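Local structure of solute-binding protein (Thermoactinomyces vulgaris, 2ZYO) at residues V23-D28 against N34-W39; Q142-A145 against E149-Q152; A182-A187 against K269-D274. The protein binds cyclodextrins and maltodextrins such as maltotetraose, and probably serves as the extracellular sugar receptor of a carbohydrate uptake system. All coordinates share one frame; numbering follows the deposited sequence.

In the fold
Contact 1 comes first along the chain, joining strand 20-25 to helix 30-47 at the start of the protein. Contact 2 (142-145 with 149-152) follows in the turn that enters helix 147-157, and contact 3 (182-187 with 269-274) comes last, bringing the end of helix 174-183 against the loop before strand 278-287. Contacts 2 and 3 are neighbours, with centres about 16 Å apart and a packing touch between A145 and K269. Contact 1 lies across the chain's centre, about 41 Å from contact 2 and 38 Å from contact 3, centre to centre. This spread fits the two-lobed build of solute-binding proteins, which hold sugar between their lobes.

Contact 1. Residues V23-D28 against N34-W39; sequences VWENAD and NNTKKW
E25 OE1 is gripped by two groups: the hydroxyl of T36 donates to it at 2.6 Å between T36 OG1 and E25 OE1, and K126 forms a salt bridge to the same oxygen. The threonine proton arrives on the anti lone pair of OE1, on the side turned away from OE2. The other carboxylate oxygen is also used, since the backbone N of N26 donates to E25 OE2 at 2.7 Å, again on the anti lone pair. Bonds at both oxygens fix the rotation of the buried carboxylate, and the lysine would probably favour its ionised form. The glutamate reaches this place with CG anti to its own N (chi1 -178°) and a bend at chi2 of 59°, which folds the acid group back toward the following peptide. The threonine meets more than the acid: T36 CB lies 3.8 Å from E25 CG. Its methyl turns the other way along the strand, where T36 CG2 rests 4.0 Å from V23 CG1. One small side chain thus serves a polar and an apolar neighbour two residues apart on the same strand. Just beyond the strand, N26 OD1 accepts from D28 N at 3.1 Å, the donor standing well above the carbonyl plane, and this closes an Asx turn. V23 and E25 pair through their backbones with strand 50-55 and the residue just after it. The contact therefore fastens the helix onto the first strand of a beta-alpha-beta unit made of strand 20-25, helix 30-47 and strand 50-55.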
ATOM      1  N   VAL A  23       7.107   5.302  21.776  1.00  8.13           N
ATOM      2  CA  VAL A  23       6.921   4.946  20.376  1.00  7.66           C
ATOM      3  C   VAL A  23       6.408   3.510  20.317  1.00  8.10           C
ATOM      4  O   VAL A  23       6.967   2.633  20.970  1.00  9.67           O
ATOM      5  CB  VAL A  23       8.259   5.055  19.600  1.00  8.56           C
ATOM      6  CG1 VAL A  23       8.133   4.503  18.196  1.00 10.37           C
ATOM      7  CG2 VAL A  23       8.742   6.504  19.549  1.00  8.95           C
ATOM      8  N   TRP A  24       5.339   3.278  19.556  1.00  7.48           N
ATOM      9  CA  TRP A  24       4.865   1.915  19.299  1.00  8.27           C
ATOM     10  C   TRP A  24       5.327   1.455  17.924  1.00  8.99           C
ATOM     11  O   TRP A  24       5.111   2.147  16.928  1.00  8.38           O
ATOM     12  CB  TRP A  24       3.341   1.815  19.383  1.00  8.98           C
ATOM     13  CG  TRP A  24       2.758   1.996  20.755  1.00  9.71           C
ATOM     14  CD1 TRP A  24       3.427   1.999  21.946  1.00 10.44           C
ATOM     15  CD2 TRP A  24       1.374   2.169  21.071  1.00  9.69           C
ATOM     16  NE1 TRP A  24       2.544   2.189  22.984  1.00  9.76           N
ATOM     17  CE2 TRP A  24       1.277   2.289  22.475  1.00  9.13           C
ATOM     18  CE3 TRP A  24       0.205   2.244  20.302  1.00 10.75           C
ATOM     19  CZ2 TRP A  24       0.055   2.479  23.128  1.00 10.27           C
ATOM     20  CZ3 TRP A  24      -1.010   2.432  20.952  1.00  9.72           C
ATOM     21  CH2 TRP A  24      -1.074   2.550  22.351  1.00 10.34           C
ATOM     22  N   GLU A  25       5.958   0.286  17.879  1.00  8.72           N
ATOM     23  CA  GLU A  25       6.469  -0.271  16.632  1.00  9.63           C
ATOM     24  C   GLU A  25       6.052  -1.734  16.468  1.00 10.58           C
ATOM     25  O   GLU A  25       5.847  -2.444  17.457  1.00 10.41           O
ATOM     26  CB  GLU A  25       7.995  -0.121  16.562  1.00  8.40           C
ATOM     27  CG  GLU A  25       8.656  -0.623  15.269  1.00  9.55           C
ATOM     28  CD  GLU A  25       8.137   0.068  14.018  1.00  9.06           C
ATOM     29  OE1 GLU A  25       8.833   0.970  13.511  1.00 10.24           O
ATOM     30  OE2 GLU A  25       7.036  -0.283  13.541  1.00  9.95           O
ATOM     31  N   ASN A  26       5.935  -2.157  15.210  1.00 11.52           N
ATOM     32  CA  ASN A  26       5.524  -3.512  14.828  1.00 15.53           C
ATOM     33  C   ASN A  26       6.082  -4.618  15.719  1.00 19.19           C
ATOM     34  O   ASN A  26       7.292  -4.716  15.918  1.00 22.14           O
ATOM     35  CB  ASN A  26       5.909  -3.778  13.367  1.00 15.56           C
ATOM     36  CG  ASN A  26       5.280  -5.045  12.812  1.00 17.97           C
ATOM     37  OD1 ASN A  26       4.458  -5.688  13.466  1.00 20.40           O
ATOM     38  ND2 ASN A  26       5.659  -5.401  11.591  1.00 19.60           N
ATOM     39  N   ALA A  27       5.180  -5.448  16.239  1.00 22.33           N
ATOM     40  CA  ALA A  27       5.541  -6.509  17.178  1.00 23.66           C
ATOM     41  C   ALA A  27       5.930  -7.823  16.498  1.00 24.37           C
ATOM     42  O   ALA A  27       6.688  -8.609  17.068  1.00 24.07           O
ATOM     43  CB  ALA A  27       4.408  -6.743  18.166  1.00 22.86           C
ATOM     44  N   ASP A  28       5.414  -8.053  15.291  1.00 26.19           N
ATOM     45  CA  ASP A  28       5.620  -9.325  14.584  1.00 27.20           C
ATOM     46  C   ASP A  28       6.910  -9.393  13.772  1.00 27.43           C
ATOM     47  O   ASP A  28       7.427 -10.484  13.498  1.00 26.98           O
ATOM     48  CB  ASP A  28       4.411  -9.669  13.698  1.00 29.72           C
ATOM     49  CG  ASP A  28       4.178  -8.662  12.580  1.00 31.52           C
ATOM     50  OD1 ASP A  28       5.103  -8.407  11.775  1.00 32.85           O
ATOM     51  OD2 ASP A  28       3.045  -8.138  12.492  1.00 33.34           O
ATOM     52  N   ASN A  34      13.694  -3.581  15.823  1.00 16.94           N
ATOM     53  CA  ASN A  34      15.070  -3.282  16.210  1.00 16.69           C
ATOM     54  C   ASN A  34      15.662  -2.063  15.498  1.00 15.11           C
ATOM     55  O   ASN A  34      16.478  -1.349  16.080  1.00 14.12           O
ATOM     56  CB  ASN A  34      15.965  -4.511  16.046  1.00 21.77           C
ATOM     57  CG  ASN A  34      15.500  -5.691  16.889  1.00 24.44           C
ATOM     58  OD1 ASN A  34      14.882  -5.519  17.942  1.00 26.07           O
ATOM     59  ND2 ASN A  34      15.799  -6.896  16.425  1.00 26.60           N
ATOM     60  N   ASN A  35      15.250  -1.820  14.252  1.00 13.75           N
ATOM     61  CA  ASN A  35      15.676  -0.609  13.547  1.00 12.15           C
ATOM     62  C   ASN A  35      15.161   0.653  14.233  1.00 10.98           C
ATOM     63  O   ASN A  35      15.901   1.627  14.400  1.00 11.58           O
ATOM     64  CB  ASN A  35      15.244  -0.614  12.079  1.00 12.98           C
ATOM     65  CG  ASN A  35      15.796   0.571  11.316  1.00 13.49           C
ATOM     66  OD1 ASN A  35      15.106   1.569  11.120  1.00 14.62           O
ATOM     67  ND2 ASN A  35      17.058   0.481  10.908  1.00 12.23           N
ATOM     68  N   THR A  36      13.891   0.626  14.632  1.00 11.45           N
ATOM     69  CA  THR A  36      13.305   1.737  15.376  1.00  9.89           C
ATOM     70  C   THR A  36      13.986   1.889  16.735  1.00 11.63           C
ATOM     71  O   THR A  36      14.262   3.006  17.167  1.00 11.60           O
ATOM     72  CB  THR A  36      11.773   1.594  15.499  1.00 10.61           C
ATOM     73  OG1 THR A  36      11.201   1.685  14.190  1.00 11.52           O
ATOM     74  CG2 THR A  36      11.173   2.699  16.368  1.00  9.95           C
ATOM     75  N   LYS A  37      14.293   0.767  17.382  1.00 10.67           N
ATOM     76  CA  LYS A  37      15.031   0.797  18.646  1.00 11.53           C
ATOM     77  C   LYS A  37      16.407   1.443  18.468  1.00 11.52           C
ATOM     78  O   LYS A  37      16.858   2.196  19.333  1.00 12.25           O
ATOM     79  CB  LYS A  37      15.159  -0.608  19.246  1.00 12.82           C
ATOM     80  CG  LYS A  37      13.858  -1.166  19.819  1.00 16.18           C
ATOM     81  CD  LYS A  37      14.087  -2.495  20.533  1.00 19.93           C
ATOM     82  CE  LYS A  37      12.784  -3.118  21.025  1.00 22.23           C
ATOM     83  NZ  LYS A  37      12.051  -2.295  22.028  1.00 25.83           N
ATOM     84  N   LYS A  38      17.059   1.164  17.338  1.00 10.88           N
ATOM     85  CA  LYS A  38      18.364   1.755  17.038  1.00 10.59           C
ATOM     86  C   LYS A  38      18.282   3.279  16.952  1.00 11.47           C
ATOM     87  O   LYS A  38      19.042   3.991  17.619  1.00 12.48           O
ATOM     88  CB  LYS A  38      18.946   1.190  15.735  1.00 11.55           C
ATOM     89  CG  LYS A  38      20.251   1.857  15.315  1.00 14.21           C
ATOM     90  CD  LYS A  38      20.627   1.528  13.881  1.00 16.44           C
ATOM     91  CE  LYS A  38      21.800   2.376  13.407  1.00 17.94           C
ATOM     92  NZ  LYS A  38      23.055   2.122  14.174  1.00 20.83           N
ATOM     93  N   TRP A  39      17.358   3.773  16.135  1.00 11.51           N
ATOM     94  CA  TRP A  39      17.267   5.210  15.895  1.00 10.00           C
ATOM     95  C   TRP A  39      16.647   5.984  17.053  1.00 10.72           C
ATOM     96  O   TRP A  39      17.038   7.126  17.308  1.00  9.91           O
ATOM     97  CB  TRP A  39      16.624   5.498  14.536  1.00 10.79           C
ATOM     98  CG  TRP A  39      17.557   5.062  13.461  1.00 10.56           C
ATOM     99  CD1 TRP A  39      17.466   3.933  12.699  1.00 12.27           C
ATOM    100  CD2 TRP A  39      18.778   5.705  13.085  1.00 11.95           C
ATOM    101  NE1 TRP A  39      18.542   3.848  11.850  1.00 10.72           N
ATOM    102  CE2 TRP A  39      19.364   4.924  12.065  1.00 11.09           C
ATOM    103  CE3 TRP A  39      19.429   6.874  13.501  1.00 13.17           C
ATOM    104  CZ2 TRP A  39      20.568   5.276  11.449  1.00 12.33           C
ATOM    105  CZ3 TRP A  39      20.627   7.222  12.891  1.00 14.10           C
ATOM    106  CH2 TRP A  39      21.183   6.424  11.876  1.00 12.77           C
TER

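Contact 2. Residues Q142-A145 against E149-Q152; sequences QVPA and ELFQ
This is a local, mostly apolar packing contact, in which the loop after strand 120-136 lies against the first turns of helix 147-157, the helix it leads into. P144 carries it. Its ring rests on the helix backbone at the junction of E149 and L150, with P144 CB 3.6 Å from L150 N and 3.9 Å from E149 C. Farther round the ring, P144 CG touches one branch of the leucine, L150 CD1, at 3.8 Å. L150 offers that branch because its CG stands anti to the backbone N (chi1 -177°), which lets CD1 come obliquely onto the proline's CG. On the outer side, E149 leans back over the loop: its chain is extended beyond CG, and E149 OE1 comes to 3.4 Å from the methyl A145 CB. That oxygen also has a hydrogen-bonding partner in T146 OG1, within the short link between the two segments. E149 OE2 works through a water instead. The water accepts from A145 N at 2.9 Å and gives a weak bond to E149 OE2 at 3.0 Å, bridging loop backbone and helix side chain. The two carboxylate oxygens thus serve different parts of the turn. Toward the interior, V143 and L150 both pack on L133 of strand 120-136. One residue on, F151 points away from the loop and meets W218 of helix 206-220 edge-to-face, placing helix 147-157 between that strand and that helix.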
ATOM      1  N   GLN A 142      13.150 -10.714 -21.313  1.00 11.16           N
ATOM      2  CA  GLN A 142      12.604  -9.381 -21.497  1.00 12.58           C
ATOM      3  C   GLN A 142      11.118  -9.426 -21.173  1.00 12.44           C
ATOM      4  O   GLN A 142      10.372 -10.213 -21.758  1.00 12.80           O
ATOM      5  CB  GLN A 142      12.828  -8.881 -22.927  1.00 14.47           C
ATOM      6  CG  GLN A 142      12.244  -7.492 -23.206  1.00 17.19           C
ATOM      7  CD  GLN A 142      12.873  -6.405 -22.354  1.00 21.87           C
ATOM      8  OE1 GLN A 142      14.093  -6.338 -22.213  1.00 22.21           O
ATOM      9  NE2 GLN A 142      12.037  -5.548 -21.778  1.00 25.69           N
ATOM     10  N   VAL A 143      10.701  -8.589 -20.227  1.00 12.46           N
ATOM     11  CA  VAL A 143       9.289  -8.473 -19.868  1.00 13.22           C
ATOM     12  C   VAL A 143       8.492  -7.857 -21.025  1.00 13.74           C
ATOM     13  O   VAL A 143       9.046  -7.078 -21.803  1.00 13.65           O
ATOM     14  CB  VAL A 143       9.080  -7.659 -18.557  1.00 13.87           C
ATOM     15  CG1 VAL A 143       9.737  -8.364 -17.378  1.00 13.33           C
ATOM     16  CG2 VAL A 143       9.598  -6.229 -18.693  1.00 15.83           C
ATOM     17  N   PRO A 144       7.206  -8.233 -21.167  1.00 14.43           N
ATOM     18  CA  PRO A 144       6.362  -7.619 -22.198  1.00 15.34           C
ATOM     19  C   PRO A 144       6.348  -6.091 -22.111  1.00 15.39           C
ATOM     20  O   PRO A 144       6.251  -5.529 -21.016  1.00 17.24           O
ATOM     21  CB  PRO A 144       4.979  -8.196 -21.902  1.00 15.75           C
ATOM     22  CG  PRO A 144       5.262  -9.513 -21.262  1.00 16.69           C
ATOM     23  CD  PRO A 144       6.472  -9.265 -20.408  1.00 16.17           C
ATOM     24  N   ALA A 145       6.459  -5.440 -23.267  1.00 15.39           N
ATOM     25  CA  ALA A 145       6.582  -3.983 -23.349  1.00 13.95           C
ATOM     26  C   ALA A 145       5.255  -3.252 -23.168  1.00 13.88           C
ATOM     27  O   ALA A 145       5.235  -2.079 -22.786  1.00 15.76           O
ATOM     28  CB  ALA A 145       7.220  -3.586 -24.674  1.00 15.94           C
ATOM     29  N   GLU A 149       0.785  -7.117 -25.082  1.00 13.72           N
ATOM     30  CA  GLU A 149       1.785  -8.180 -25.184  1.00 12.83           C
ATOM     31  C   GLU A 149       1.761  -9.101 -23.966  1.00 12.30           C
ATOM     32  O   GLU A 149       1.919 -10.317 -24.098  1.00 11.29           O
ATOM     33  CB  GLU A 149       3.181  -7.588 -25.403  1.00 15.88           C
ATOM     34  CG  GLU A 149       3.415  -7.073 -26.826  1.00 20.68           C
ATOM     35  CD  GLU A 149       4.600  -6.130 -26.939  1.00 24.33           C
ATOM     36  OE1 GLU A 149       4.604  -5.087 -26.252  1.00 27.26           O
ATOM     37  OE2 GLU A 149       5.524  -6.419 -27.729  1.00 27.15           O
ATOM     38  N   LEU A 150       1.553  -8.516 -22.787  1.00 10.42           N
ATOM     39  CA  LEU A 150       1.419  -9.281 -21.550  1.00 10.37           C
ATOM     40  C   LEU A 150       0.205 -10.200 -21.602  1.00  9.40           C
ATOM     41  O   LEU A 150       0.288 -11.368 -21.218  1.00  9.74           O
ATOM     42  CB  LEU A 150       1.314  -8.345 -20.338  1.00 10.84           C
ATOM     43  CG  LEU A 150       1.240  -8.997 -18.950  1.00 12.80           C
ATOM     44  CD1 LEU A 150       2.597  -9.546 -18.524  1.00 14.24           C
ATOM     45  CD2 LEU A 150       0.706  -8.013 -17.921  1.00 13.25           C
ATOM     46  N   PHE A 151      -0.921  -9.672 -22.077  1.00 10.75           N
ATOM     47  CA  PHE A 151      -2.141 -10.467 -22.141  1.00 10.23           C
ATOM     48  C   PHE A 151      -2.052 -11.586 -23.177  1.00 11.04           C
ATOM     49  O   PHE A 151      -2.534 -12.692 -22.935  1.00 13.18           O
ATOM     50  CB  PHE A 151      -3.380  -9.603 -22.380  1.00 10.71           C
ATOM     51  CG  PHE A 151      -4.660 -10.320 -22.080  1.00 11.32           C
ATOM     52  CD1 PHE A 151      -5.061 -10.518 -20.763  1.00 13.71           C
ATOM     53  CD2 PHE A 151      -5.446 -10.834 -23.106  1.00 13.34           C
ATOM     54  CE1 PHE A 151      -6.233 -11.205 -20.470  1.00 12.91           C
ATOM     55  CE2 PHE A 151      -6.622 -11.520 -22.823  1.00 13.21           C
ATOM     56  CZ  PHE A 151      -7.016 -11.707 -21.502  1.00 13.51           C
ATOM     57  N   GLN A 152      -1.430 -11.291 -24.317  1.00 11.95           N
ATOM     58  CA  GLN A 152      -1.158 -12.302 -25.341  1.00 11.94           C
ATOM     59  C   GLN A 152      -0.301 -13.432 -24.769  1.00 11.97           C
ATOM     60  O   GLN A 152      -0.586 -14.612 -24.988  1.00 12.66           O
ATOM     61  CB  GLN A 152      -0.483 -11.666 -26.567  1.00 13.52           C
ATOM     62  CG  GLN A 152      -0.047 -12.660 -27.656  1.00 16.12           C
ATOM     63  CD  GLN A 152      -1.190 -13.506 -28.196  1.00 16.65           C
ATOM     64  OE1 GLN A 152      -2.312 -13.029 -28.362  1.00 20.47           O
ATOM     65  NE2 GLN A 152      -0.902 -14.771 -28.478  1.00 18.95           N
TER
HETATM   66  O   HOH W   1       7.631  -6.618 -25.593  1.00 41.86           O

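Contact 3. Residues A182-A187 against K269-D274; sequences AAKGAA and KIDGKD
K184 starts out pointing away from the loop 269-274, then turns back to it. From CB, its CG is set anti to the carbonyl carbon (chi1 -47°), and a bend at chi2 of -54° swings the rest of the chain round, extended to the tip. K184 CD passes 3.6 Å from D271 OD2 and CE closes to 3.4 Å from that oxygen. The tip, K184 NZ, then makes a salt bridge to D271 OD2 at 2.8 Å, taking the syn lone pair, on the side of OD1. The same ammonium pairs with E214 of helix 206-220, and so it ties two acids from separate parts of the fold. A methionine in its place would probably leave D271 and E214 without their shared counter-charge and the loop less firmly tied to the helix end. Next to the bridge, A183 CB sits 3.7 Å from I270 CD1 and 3.5 Å from D271 OD2, touching both the isoleucine and the acid. Both partners are turning points of the chain: G185, with positive phi, closes helix 174-183 in a Schellman motif, and residues 270-273 form a type I' beta turn.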
ATOM      1  N   ALA A 182      -8.060   2.036 -13.514  1.00  8.34           N
ATOM      2  CA  ALA A 182      -7.388   3.327 -13.672  1.00  8.69           C
ATOM      3  C   ALA A 182      -7.022   3.613 -15.130  1.00  9.19           C
ATOM      4  O   ALA A 182      -7.115   4.755 -15.584  1.00 11.06           O
ATOM      5  CB  ALA A 182      -6.153   3.394 -12.790  1.00  9.14           C
ATOM      6  N   ALA A 183      -6.622   2.568 -15.858  1.00  8.77           N
ATOM      7  CA  ALA A 183      -6.282   2.679 -17.280  1.00  8.47           C
ATOM      8  C   ALA A 183      -7.441   3.226 -18.109  1.00  9.76           C
ATOM      9  O   ALA A 183      -7.230   3.936 -19.093  1.00 11.96           O
ATOM     10  CB  ALA A 183      -5.844   1.327 -17.824  1.00  8.81           C
ATOM     11  N   LYS A 184      -8.664   2.893 -17.702  1.00 10.48           N
ATOM     12  CA  LYS A 184      -9.861   3.312 -18.429  1.00 10.52           C
ATOM     13  C   LYS A 184     -10.377   4.674 -17.962  1.00 11.94           C
ATOM     14  O   LYS A 184     -11.302   5.227 -18.561  1.00 13.75           O
ATOM     15  CB  LYS A 184     -10.964   2.254 -18.306  1.00 10.21           C
ATOM     16  CG  LYS A 184     -10.504   0.821 -18.571  1.00  9.97           C
ATOM     17  CD  LYS A 184      -9.806   0.670 -19.918  1.00  9.98           C
ATOM     18  CE  LYS A 184      -9.159  -0.695 -20.040  1.00 11.17           C
ATOM     19  NZ  LYS A 184      -8.484  -0.878 -21.357  1.00 11.47           N
ATOM     20  N   GLY A 185      -9.771   5.202 -16.899  1.00 11.36           N
ATOM     21  CA  GLY A 185     -10.162   6.488 -16.324  1.00 12.18           C
ATOM     22  C   GLY A 185     -11.140   6.381 -15.165  1.00 12.52           C
ATOM     23  O   GLY A 185     -11.705   7.387 -14.734  1.00 13.85           O
ATOM     24  N   ALA A 186     -11.337   5.164 -14.658  1.00 11.75           N
ATOM     25  CA  ALA A 186     -12.260   4.921 -13.552  1.00 11.57           C
ATOM     26  C   ALA A 186     -11.651   5.300 -12.207  1.00 11.73           C
ATOM     27  O   ALA A 186     -10.456   5.093 -11.976  1.00 14.13           O
ATOM     28  CB  ALA A 186     -12.704   3.467 -13.537  1.00 13.53           C
ATOM     29  N   ALA A 187     -12.485   5.853 -11.330  1.00 12.27           N
ATOM     30  CA  ALA A 187     -12.078   6.222  -9.976  1.00 13.01           C
ATOM     31  C   ALA A 187     -12.973   5.524  -8.954  1.00 11.70           C
ATOM     32  O   ALA A 187     -14.102   5.140  -9.271  1.00 13.27           O
ATOM     33  CB  ALA A 187     -12.144   7.734  -9.801  1.00 15.46           C
ATOM     34  N   LYS A 269       3.132  -0.819 -20.036  1.00 14.49           N
ATOM     35  CA  LYS A 269       2.276   0.316 -20.359  1.00 14.21           C
ATOM     36  C   LYS A 269       0.927  -0.157 -20.884  1.00 12.97           C
ATOM     37  O   LYS A 269       0.850  -1.103 -21.672  1.00 12.75           O
ATOM     38  CB  LYS A 269       2.960   1.267 -21.342  1.00 16.71           C
ATOM     39  CG  LYS A 269       4.117   2.030 -20.716  1.00 19.34           C
ATOM     40  CD  LYS A 269       4.658   3.109 -21.636  1.00 23.21           C
ATOM     41  CE  LYS A 269       5.724   3.927 -20.921  1.00 26.69           C
ATOM     42  NZ  LYS A 269       6.308   4.972 -21.803  1.00 29.85           N
ATOM     43  N   ILE A 270      -0.129   0.492 -20.407  1.00 12.82           N
ATOM     44  CA  ILE A 270      -1.496   0.113 -20.738  1.00 12.47           C
ATOM     45  C   ILE A 270      -2.244   1.323 -21.287  1.00 12.53           C
ATOM     46  O   ILE A 270      -2.158   2.426 -20.735  1.00 13.00           O
ATOM     47  CB  ILE A 270      -2.228  -0.514 -19.514  1.00 11.80           C
ATOM     48  CG1 ILE A 270      -3.649  -0.959 -19.891  1.00  9.72           C
ATOM     49  CG2 ILE A 270      -2.208   0.441 -18.306  1.00 12.75           C
ATOM     50  CD1 ILE A 270      -4.297  -1.911 -18.893  1.00 13.06           C
ATOM     51  N   ASP A 271      -2.962   1.105 -22.389  1.00 12.17           N
ATOM     52  CA  ASP A 271      -3.675   2.166 -23.099  1.00 14.85           C
ATOM     53  C   ASP A 271      -2.774   3.383 -23.357  1.00 16.98           C
ATOM     54  O   ASP A 271      -3.197   4.532 -23.223  1.00 19.85           O
ATOM     55  CB  ASP A 271      -4.972   2.538 -22.362  1.00 13.53           C
ATOM     56  CG  ASP A 271      -5.973   1.391 -22.331  1.00 13.29           C
ATOM     57  OD1 ASP A 271      -6.265   0.822 -23.403  1.00 14.17           O
ATOM     58  OD2 ASP A 271      -6.466   1.052 -21.236  1.00 14.74           O
ATOM     59  N   GLY A 272      -1.520   3.100 -23.708  1.00 18.62           N
ATOM     60  CA  GLY A 272      -0.551   4.124 -24.089  1.00 21.00           C
ATOM     61  C   GLY A 272       0.144   4.862 -22.961  1.00 21.73           C
ATOM     62  O   GLY A 272       0.993   5.722 -23.217  1.00 23.09           O
ATOM     63  N   LYS A 273      -0.202   4.535 -21.716  1.00 20.42           N
ATOM     64  CA  LYS A 273       0.344   5.237 -20.549  1.00 20.61           C
ATOM     65  C   LYS A 273       0.943   4.296 -19.512  1.00 18.58           C
ATOM     66  O   LYS A 273       0.738   3.083 -19.568  1.00 16.81           O
ATOM     67  CB  LYS A 273      -0.739   6.083 -19.877  1.00 22.88           C
ATOM     68  CG  LYS A 273      -1.182   7.316 -20.658  1.00 27.60           C
ATOM     69  CD  LYS A 273      -2.035   8.245 -19.792  1.00 30.37           C
ATOM     70  CE  LYS A 273      -3.304   7.561 -19.298  1.00 31.68           C
ATOM     71  NZ  LYS A 273      -4.115   8.430 -18.402  1.00 34.77           N
ATOM     72  N   ASP A 274       1.681   4.869 -18.561  1.00 16.40           N
ATOM     73  CA  ASP A 274       2.168   4.123 -17.404  1.00 16.14           C
ATOM     74  C   ASP A 274       0.990   3.521 -16.648  1.00 13.62           C
ATOM     75  O   ASP A 274      -0.049   4.167 -16.494  1.00 13.08           O
ATOM     76  CB  ASP A 274       2.949   5.038 -16.455  1.00 18.17           C
ATOM     77  CG  ASP A 274       4.232   5.570 -17.067  1.00 21.44           C
ATOM     78  OD1 ASP A 274       5.000   4.777 -17.653  1.00 23.47           O
ATOM     79  OD2 ASP A 274       4.482   6.786 -16.939  1.00 24.16           O
TER